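Local coordinates for protein trimethylamine-N-oxide reductase (Haemophilus influenzae, PDB 7L5I) that probably reduces S- or N-oxides such as trimethylamine N-oxide at a molybdenum centre carried by two pterin guanosine dinucleotides, at residues D100-R104 against F478-V484; V83-R89 against A498-P503. All coordinates share one frame; numbering follows the deposited sequence. Where two conformers were deposited one is given.

How the interactions relate
Both contacts reach one mixed sheet of the molybdopterin oxidoreductase fold, interaction 2 by pairing two of its strands and interaction 1 only at the start of strand 483-488, the neighbour of strand 500-503. Along the chain, interaction 1 is nested within the loop that interaction 2 closes. Interaction 2 is buried: antiparallel strand pairing, valines and prolines, with one salt bridge at its end. Interaction 1 is only partly buried and joins a 3-10 turn to the loop leading into strand 483-488, mainly through side-chain donors and backbone carbonyls, with one bridging water. Asp499 connects the two: its OD2 lies 2.7 Å from Arg104 NH2 in a salt bridge, while its OD1 serves Arg89.

Interaction 1. Residues D100-R104 against F478-V484; sequences DTTMR and FQKPDVV
An extended chain from CG to NE (chi2 176°, chi3 -174°) carries the guanidinium of Arg104 into segment 478-484, while Thr101, with OG1 set between its backbone N and carbonyl carbon (chi1 59°), turns that hydroxyl to the same segment. The motif is a 3-10 turn, 101-103, docked on the loop that leads into strand 483-488 of the mixed sheet. Arg104 suits the place because the loop turns several carbonyls inward and one guanidinium can serve more than one. NH1 donates to Phe478 O at 2.8 Å, and NH1 and NH2 together grip the single atom Pro481 O end-on, at 2.8 and 2.9 Å. Pro481 O lies in the guanidinium plane, whereas Phe478 O is tilted from it. Val484 CG2 sits over the centre of one face, 3.8 Å from Arg104 CZ, and Thr101 CG2 lies over the opposite face toward its rim, so the flat group is held between two methyls. Asp499 meets its charge. Thr101 OG1 donates to Gln479 O at 2.6 Å, in the carbonyl plane on a lone pair, a short bond that ties the turn directly to the loop backbone. The turn is itself braced by an Asx turn, in which Asp100 OD1 accepts from Thr102 N and also from Thr102 OG1. The extended Gln479 side chain crosses Thr102 at a slant, long enough to bring its amide to a bridging water: Gln479 NE2 donates to the water at 2.6 Å, and the water donates to the backbone Arg104 O at 2.9 Å.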
ATOM      1  N   ASP A 100     -22.412  25.909   3.127  1.00 20.69           N
ATOM      2  CA  ASP A 100     -23.040  24.727   3.736  1.00 23.63           C
ATOM      3  C   ASP A 100     -22.231  23.519   3.290  1.00 20.72           C
ATOM      4  O   ASP A 100     -22.360  23.056   2.146  1.00 20.17           O
ATOM      5  CB  ASP A 100     -24.497  24.592   3.308  1.00 21.54           C
ATOM      6  CG  ASP A 100     -25.134  23.287   3.791  1.00 31.29           C
ATOM      7  OD1 ASP A 100     -24.486  22.540   4.559  1.00 27.01           O
ATOM      8  OD2 ASP A 100     -26.296  23.011   3.407  1.00 35.40           O
ATOM      9  N   THR A 101     -21.353  23.035   4.162  1.00 19.90           N
ATOM     10  CA  THR A 101     -20.424  21.982   3.742  1.00 16.93           C
ATOM     11  C   THR A 101     -21.075  20.618   3.657  1.00 20.90           C
ATOM     12  O   THR A 101     -20.437  19.679   3.167  1.00 20.57           O
ATOM     13  CB  THR A 101     -19.249  21.914   4.705  1.00 20.50           C
ATOM     14  OG1 THR A 101     -19.765  21.641   6.006  1.00 23.36           O
ATOM     15  CG2 THR A 101     -18.493  23.224   4.701  1.00 22.10           C
ATOM     16  N   THR A 102     -22.327  20.478   4.110  1.00 21.69           N
ATOM     17  CA  THR A 102     -23.005  19.209   3.908  1.00 18.99           C
ATOM     18  C   THR A 102     -23.379  19.001   2.454  1.00 19.50           C
ATOM     19  O   THR A 102     -23.827  17.908   2.090  1.00 20.62           O
ATOM     20  CB  THR A 102     -24.268  19.099   4.770  1.00 28.63           C
ATOM     21  OG1 THR A 102     -25.265  19.983   4.264  1.00 28.10           O
ATOM     22  CG2 THR A 102     -23.946  19.454   6.204  1.00 30.40           C
ATOM     23  N   MET A 103     -23.203  20.015   1.617  1.00 17.81           N
ATOM     24  CA  MET A 103     -23.390  19.855   0.189  1.00 19.00           C
ATOM     25  C   MET A 103     -22.182  19.220  -0.497  1.00 18.18           C
ATOM     26  O   MET A 103     -22.268  18.918  -1.685  1.00 19.47           O
ATOM     27  CB  MET A 103     -23.695  21.210  -0.451  1.00 21.52           C
ATOM     28  CG  MET A 103     -25.057  21.774  -0.069  1.00 23.75           C
ATOM     29  SD  MET A 103     -26.410  20.773  -0.715  1.00 28.98           S
ATOM     30  CE  MET A 103     -26.181  20.957  -2.483  1.00 30.61           C
ATOM     31  N   ARG A 104     -21.079  18.987   0.210  1.00 16.95           N
ATOM     32  CA  ARG A 104     -19.963  18.289  -0.411  1.00 15.58           C
ATOM     33  C   ARG A 104     -20.417  16.894  -0.831  1.00 18.32           C
ATOM     34  O   ARG A 104     -21.089  16.190  -0.070  1.00 17.64           O
ATOM     35  CB  ARG A 104     -18.770  18.206   0.542  1.00 17.22           C
ATOM     36  CG  ARG A 104     -18.020  19.501   0.628  1.00 16.94           C
ATOM     37  CD  ARG A 104     -16.866  19.487   1.639  1.00 17.04           C
ATOM     38  NE  ARG A 104     -16.311  20.842   1.737  1.00 14.71           N
ATOM     39  CZ  ARG A 104     -15.925  21.449   2.848  1.00 16.50           C
ATOM     40  NH1 ARG A 104     -15.996  20.848   4.025  1.00 14.47           N
ATOM     41  NH2 ARG A 104     -15.446  22.688   2.781  1.00 13.76           N
ATOM     42  N   PHE A 478     -15.176  15.114   6.263  1.00 14.53           N
ATOM     43  CA  PHE A 478     -14.881  16.086   5.221  1.00 17.68           C
ATOM     44  C   PHE A 478     -15.881  17.217   5.157  1.00 17.87           C
ATOM     45  O   PHE A 478     -15.697  18.133   4.348  1.00 18.69           O
ATOM     46  CB  PHE A 478     -14.788  15.378   3.867  1.00 15.26           C
ATOM     47  CG  PHE A 478     -13.387  15.045   3.496  1.00 18.02           C
ATOM     48  CD1 PHE A 478     -12.675  14.110   4.232  1.00 16.50           C
ATOM     49  CD2 PHE A 478     -12.759  15.690   2.450  1.00 20.33           C
ATOM     50  CE1 PHE A 478     -11.351  13.806   3.925  1.00 18.17           C
ATOM     51  CE2 PHE A 478     -11.420  15.392   2.133  1.00 18.46           C
ATOM     52  CZ  PHE A 478     -10.719  14.464   2.876  1.00 18.85           C
ATOM     53  N   GLN A 479     -16.922  17.188   5.981  1.00 16.73           N
ATOM     54  CA  GLN A 479     -17.774  18.365   6.159  1.00 16.61           C
ATOM     55  C   GLN A 479     -17.189  19.381   7.126  1.00 17.16           C
ATOM     56  O   GLN A 479     -17.714  20.488   7.222  1.00 18.57           O
ATOM     57  CB  GLN A 479     -19.153  17.949   6.656  1.00 18.26           C
ATOM     58  CG  GLN A 479     -19.853  17.071   5.648  1.00 19.14           C
ATOM     59  CD  GLN A 479     -21.157  16.491   6.144  1.00 24.27           C
ATOM     60  OE1 GLN A 479     -21.488  16.561   7.334  1.00 26.82           O
ATOM     61  NE2 GLN A 479     -21.906  15.903   5.228  1.00 24.82           N
ATOM     62  N   LYS A 480     -16.119  19.056   7.824  1.00 15.36           N
ATOM     63  CA  LYS A 480     -15.626  19.939   8.867  1.00 19.64           C
ATOM     64  C   LYS A 480     -14.743  21.064   8.328  1.00 17.42           C
ATOM     65  O   LYS A 480     -14.837  22.201   8.820  1.00 16.92           O
ATOM     66  CB  LYS A 480     -14.862  19.135   9.923  1.00 20.04           C
ATOM     67  CG  LYS A 480     -15.753  18.244  10.784  1.00 26.67           C
ATOM     68  CD  LYS A 480     -16.855  19.060  11.448  1.00 31.52           C
ATOM     69  CE  LYS A 480     -17.500  18.336  12.620  1.00 44.93           C
ATOM     70  NZ  LYS A 480     -18.586  19.183  13.209  1.00 52.71           N
ATOM     71  N   PRO A 481     -13.889  20.828   7.337  1.00 16.68           N
ATOM     72  CA  PRO A 481     -13.015  21.915   6.883  1.00 13.59           C
ATOM     73  C   PRO A 481     -13.782  23.042   6.211  1.00 16.80           C
ATOM     74  O   PRO A 481     -14.846  22.839   5.628  1.00 15.31           O
ATOM     75  CB  PRO A 481     -12.072  21.229   5.887  1.00 19.26           C
ATOM     76  CG  PRO A 481     -12.071  19.759   6.288  1.00 16.46           C
ATOM     77  CD  PRO A 481     -13.491  19.527   6.755  1.00 17.46           C
ATOM     78  N   ASP A 482     -13.188  24.245   6.288  1.00 15.14           N
ATOM     79  CA  ASP A 482     -13.701  25.390   5.545  1.00 15.08           C
ATOM     80  C   ASP A 482     -13.501  25.228   4.042  1.00 18.19           C
ATOM     81  O   ASP A 482     -14.338  25.669   3.254  1.00 15.54           O
ATOM     82  CB  ASP A 482     -13.014  26.674   5.999  1.00 17.64           C
ATOM     83  CG  ASP A 482     -13.333  27.055   7.430  1.00 25.64           C
ATOM     84  OD1 ASP A 482     -14.299  26.519   7.993  1.00 26.55           O
ATOM     85  OD2 ASP A 482     -12.617  27.928   7.980  1.00 29.55           O
ATOM     86  N   VAL A 483     -12.368  24.657   3.620  1.00 14.94           N
ATOM     87  CA  VAL A 483     -12.063  24.505   2.200  1.00 12.09           C
ATOM     88  C   VAL A 483     -11.369  23.161   1.980  1.00 12.68           C
ATOM     89  O   VAL A 483     -10.525  22.742   2.780  1.00 14.68           O
ATOM     90  CB  VAL A 483     -11.226  25.690   1.676  1.00 14.39           C
ATOM     91  CG1 VAL A 483      -9.898  25.803   2.409  1.00 16.25           C
ATOM     92  CG2 VAL A 483     -11.011  25.564   0.208  1.00 16.19           C
ATOM     93  N   VAL A 484     -11.761  22.473   0.902  1.00 13.71           N
ATOM     94  CA  VAL A 484     -11.191  21.192   0.493  1.00 11.05           C
ATOM     95  C   VAL A 484     -10.800  21.330  -0.970  1.00 14.99           C
ATOM     96  O   VAL A 484     -11.655  21.599  -1.816  1.00 13.30           O
ATOM     97  CB  VAL A 484     -12.175  20.019   0.679  1.00 11.07           C
ATOM     98  CG1 VAL A 484     -11.571  18.716   0.131  1.00 13.12           C
ATOM     99  CG2 VAL A 484     -12.536  19.855   2.151  1.00 12.31           C
TER
HETATM  100  O   HOH W   1     -21.093  15.731   2.782  1.00 30.05           O

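Interaction 2. Residues V83-R89 against A498-P503; sequences VKCPMVR and ADIVLP
Val83 begins the contact by laying CG1 against Pro503 CB at 3.7 Å and against CG1 of Val501, compact apolar groups suited to a buried place. At Pro86 the ring packs obliquely on that of Pro503, CD to CD at 4.1 Å, and the Pro86 CA-H points to Val501 O; a proline, lacking an N-H to donate, suits this place before strand pairing begins. The chain then enters strand 87-89, antiparallel to strand 500-503. Met87 and Val501 form a hydrogen-bonded pair: Met87 N donates to Val501 O at 3.0 Å and Val501 N returns a bond to Met87 O at 2.9 Å. Val88 faces Ile500 in the next, non-hydrogen-bonded pair, their side chains lying side by side, where helix 114-131 packs on Ile500 through Leu120. Arg89 ends the strand at the N-cap position of helix 90-94. Its N bonds to Asp499 O, and a bend at chi3 (-59°) allows a salt bridge through NE and NH2 to the one oxygen Asp499 OD1, each at 2.9 Å; NE uses the anti lone pair, while NH2 comes from above the carboxylate plane. With Arg104 on OD2, Asp499 is flanked by two arginines, which would probably favour its ionised form.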
ATOM      1  N   VAL A  83     -10.806  14.777 -15.381  1.00 15.71           N
ATOM      2  CA  VAL A  83     -11.179  16.155 -15.090  1.00 15.34           C
ATOM      3  C   VAL A  83     -10.720  17.029 -16.252  1.00 14.78           C
ATOM      4  O   VAL A  83      -9.532  17.069 -16.586  1.00 15.42           O
ATOM      5  CB  VAL A  83     -10.572  16.624 -13.769  1.00 13.81           C
ATOM      6  CG1 VAL A  83     -11.095  18.029 -13.405  1.00 15.01           C
ATOM      7  CG2 VAL A  83     -10.864  15.635 -12.650  1.00 14.52           C
ATOM      8  N   LYS A  84     -11.661  17.701 -16.899  1.00 14.77           N
ATOM      9  CA  LYS A  84     -11.322  18.402 -18.134  1.00 15.95           C
ATOM     10  C   LYS A  84     -10.915  19.853 -17.908  1.00 17.82           C
ATOM     11  O   LYS A  84     -10.102  20.386 -18.675  1.00 20.92           O
ATOM     12  CB  LYS A  84     -12.512  18.355 -19.099  1.00 16.71           C
ATOM     13  CG  LYS A  84     -12.911  16.943 -19.477  1.00 20.75           C
ATOM     14  CD  LYS A  84     -13.975  16.937 -20.546  1.00 28.44           C
ATOM     15  CE  LYS A  84     -14.202  15.521 -21.093  1.00 36.32           C
ATOM     16  NZ  LYS A  84     -15.504  14.964 -20.659  1.00 48.14           N
ATOM     17  N   CYS A  85     -11.476  20.509 -16.894  0.62 17.45           N
ATOM     18  CA  CYS A  85     -11.251  21.925 -16.644  0.62 16.69           C
ATOM     19  C   CYS A  85     -11.353  22.168 -15.146  0.62 15.57           C
ATOM     20  O   CYS A  85     -11.938  21.353 -14.426  0.62 14.92           O
ATOM     21  CB  CYS A  85     -12.283  22.798 -17.370  0.62 24.32           C
ATOM     22  SG  CYS A  85     -12.611  22.364 -19.099  0.62 36.75           S
ATOM     23  N   PRO A  86     -10.812  23.278 -14.647  1.00 13.59           N
ATOM     24  CA  PRO A  86     -11.016  23.624 -13.227  1.00 13.19           C
ATOM     25  C   PRO A  86     -12.500  23.758 -12.914  1.00 14.47           C
ATOM     26  O   PRO A  86     -13.256  24.342 -13.682  1.00 15.59           O
ATOM     27  CB  PRO A  86     -10.280  24.958 -13.080  1.00 15.66           C
ATOM     28  CG  PRO A  86      -9.340  25.029 -14.270  1.00 15.63           C
ATOM     29  CD  PRO A  86     -10.025  24.301 -15.369  1.00 14.58           C
ATOM     30  N   MET A  87     -12.918  23.182 -11.787  1.00 14.40           N
ATOM     31  CA  MET A  87     -14.316  23.169 -11.368  1.00 13.57           C
ATOM     32  C   MET A  87     -14.402  23.560  -9.902  1.00 17.05           C
ATOM     33  O   MET A  87     -13.561  23.144  -9.095  1.00 14.39           O
ATOM     34  CB  MET A  87     -14.952  21.791 -11.526  1.00 16.96           C
ATOM     35  CG  MET A  87     -14.759  21.170 -12.861  1.00 25.58           C
ATOM     36  SD  MET A  87     -15.815  21.906 -14.102  1.00 34.35           S
ATOM     37  CE  MET A  87     -17.314  21.089 -13.841  1.00 31.36           C
ATOM     38  N   VAL A  88     -15.441  24.313  -9.561  1.00 14.53           N
ATOM     39  CA  VAL A  88     -15.738  24.698  -8.190  1.00 13.25           C
ATOM     40  C   VAL A  88     -17.198  24.369  -7.881  1.00 15.60           C
ATOM     41  O   VAL A  88     -18.077  24.567  -8.720  1.00 14.61           O
ATOM     42  CB  VAL A  88     -15.460  26.202  -7.967  1.00 13.89           C
ATOM     43  CG1 VAL A  88     -15.705  26.592  -6.507  1.00 13.86           C
ATOM     44  CG2 VAL A  88     -14.046  26.527  -8.374  1.00 18.28           C
ATOM     45  N   ARG A  89     -17.457  23.868  -6.679  1.00 13.54           N
ATOM     46  CA  ARG A  89     -18.830  23.644  -6.261  1.00 17.04           C
ATOM     47  C   ARG A  89     -19.637  24.938  -6.333  1.00 16.38           C
ATOM     48  O   ARG A  89     -19.204  25.985  -5.844  1.00 16.79           O
ATOM     49  CB  ARG A  89     -18.926  23.160  -4.804  1.00 18.90           C
ATOM     50  CG  ARG A  89     -18.619  21.771  -4.543  1.00 24.12           C
ATOM     51  CD  ARG A  89     -19.224  21.358  -3.198  1.00 18.54           C
ATOM     52  NE  ARG A  89     -18.774  22.115  -2.020  1.00 15.73           N
ATOM     53  CZ  ARG A  89     -19.528  22.938  -1.297  1.00 17.85           C
ATOM     54  NH1 ARG A  89     -20.795  23.166  -1.611  1.00 20.76           N
ATOM     55  NH2 ARG A  89     -19.022  23.527  -0.221  1.00 17.42           N
ATOM     56  N   ALA A 498     -14.870  17.381  -2.980  1.00 13.31           N
ATOM     57  CA  ALA A 498     -14.085  18.590  -2.762  1.00 12.98           C
ATOM     58  C   ALA A 498     -14.920  19.852  -2.997  1.00 13.50           C
ATOM     59  O   ALA A 498     -16.072  19.807  -3.416  1.00 14.54           O
ATOM     60  CB  ALA A 498     -12.862  18.588  -3.674  1.00 14.11           C
ATOM     61  N   ASP A 499     -14.314  21.001  -2.696  1.00 13.68           N
ATOM     62  CA  ASP A 499     -14.869  22.292  -3.087  1.00 12.89           C
ATOM     63  C   ASP A 499     -14.320  22.769  -4.423  1.00 14.19           C
ATOM     64  O   ASP A 499     -15.041  23.382  -5.219  1.00 13.32           O
ATOM     65  CB  ASP A 499     -14.546  23.348  -2.030  1.00 13.88           C
ATOM     66  CG  ASP A 499     -15.140  23.038  -0.702  1.00 15.14           C
ATOM     67  OD1 ASP A 499     -16.301  22.568  -0.669  1.00 16.17           O
ATOM     68  OD2 ASP A 499     -14.474  23.303   0.311  1.00 16.66           O
ATOM     69  N   ILE A 500     -13.033  22.528  -4.635  1.00 10.91           N
ATOM     70  CA  ILE A 500     -12.290  22.985  -5.798  1.00 11.41           C
ATOM     71  C   ILE A 500     -11.510  21.791  -6.334  1.00 13.66           C
ATOM     72  O   ILE A 500     -10.777  21.138  -5.576  1.00 13.06           O
ATOM     73  CB  ILE A 500     -11.321  24.122  -5.441  1.00 11.91           C
ATOM     74  CG1 ILE A 500     -12.072  25.315  -4.846  1.00 14.94           C
ATOM     75  CG2 ILE A 500     -10.508  24.511  -6.668  1.00 13.02           C
ATOM     76  CD1 ILE A 500     -11.167  26.241  -4.078  1.00 17.53           C
ATOM     77  N   VAL A 501     -11.674  21.504  -7.625  1.00 12.20           N
ATOM     78  CA  VAL A 501     -10.988  20.397  -8.288  1.00 10.28           C
ATOM     79  C   VAL A 501     -10.187  20.958  -9.449  1.00 13.40           C
ATOM     80  O   VAL A 501     -10.750  21.608 -10.344  1.00 14.79           O
ATOM     81  CB  VAL A 501     -11.958  19.313  -8.777  1.00 12.63           C
ATOM     82  CG1 VAL A 501     -11.209  18.202  -9.551  1.00 16.27           C
ATOM     83  CG2 VAL A 501     -12.684  18.721  -7.607  1.00 15.53           C
ATOM     84  N   LEU A 502      -8.892  20.723  -9.427  1.00 12.36           N
ATOM     85  CA  LEU A 502      -7.984  21.217 -10.457  1.00 13.79           C
ATOM     86  C   LEU A 502      -7.487  20.051 -11.301  1.00 13.66           C
ATOM     87  O   LEU A 502      -6.977  19.060 -10.759  1.00 12.36           O
ATOM     88  CB  LEU A 502      -6.800  21.944  -9.816  1.00 11.27           C
ATOM     89  CG  LEU A 502      -7.148  23.106  -8.885  1.00 14.75           C
ATOM     90  CD1 LEU A 502      -5.923  23.751  -8.320  1.00 16.90           C
ATOM     91  CD2 LEU A 502      -8.006  24.151  -9.578  1.00 14.82           C
ATOM     92  N   PRO A 503      -7.628  20.120 -12.625  1.00 12.16           N
ATOM     93  CA  PRO A 503      -7.270  18.967 -13.452  1.00 12.47           C
ATOM     94  C   PRO A 503      -5.761  18.842 -13.592  1.00 14.77           C
ATOM     95  O   PRO A 503      -5.074  19.786 -14.010  1.00 12.59           O
ATOM     96  CB  PRO A 503      -7.939  19.269 -14.795  1.00 14.85           C
ATOM     97  CG  PRO A 503      -8.018  20.760 -14.830  1.00 15.50           C
ATOM     98  CD  PRO A 503      -8.276  21.185 -13.411  1.00 14.08           C
TER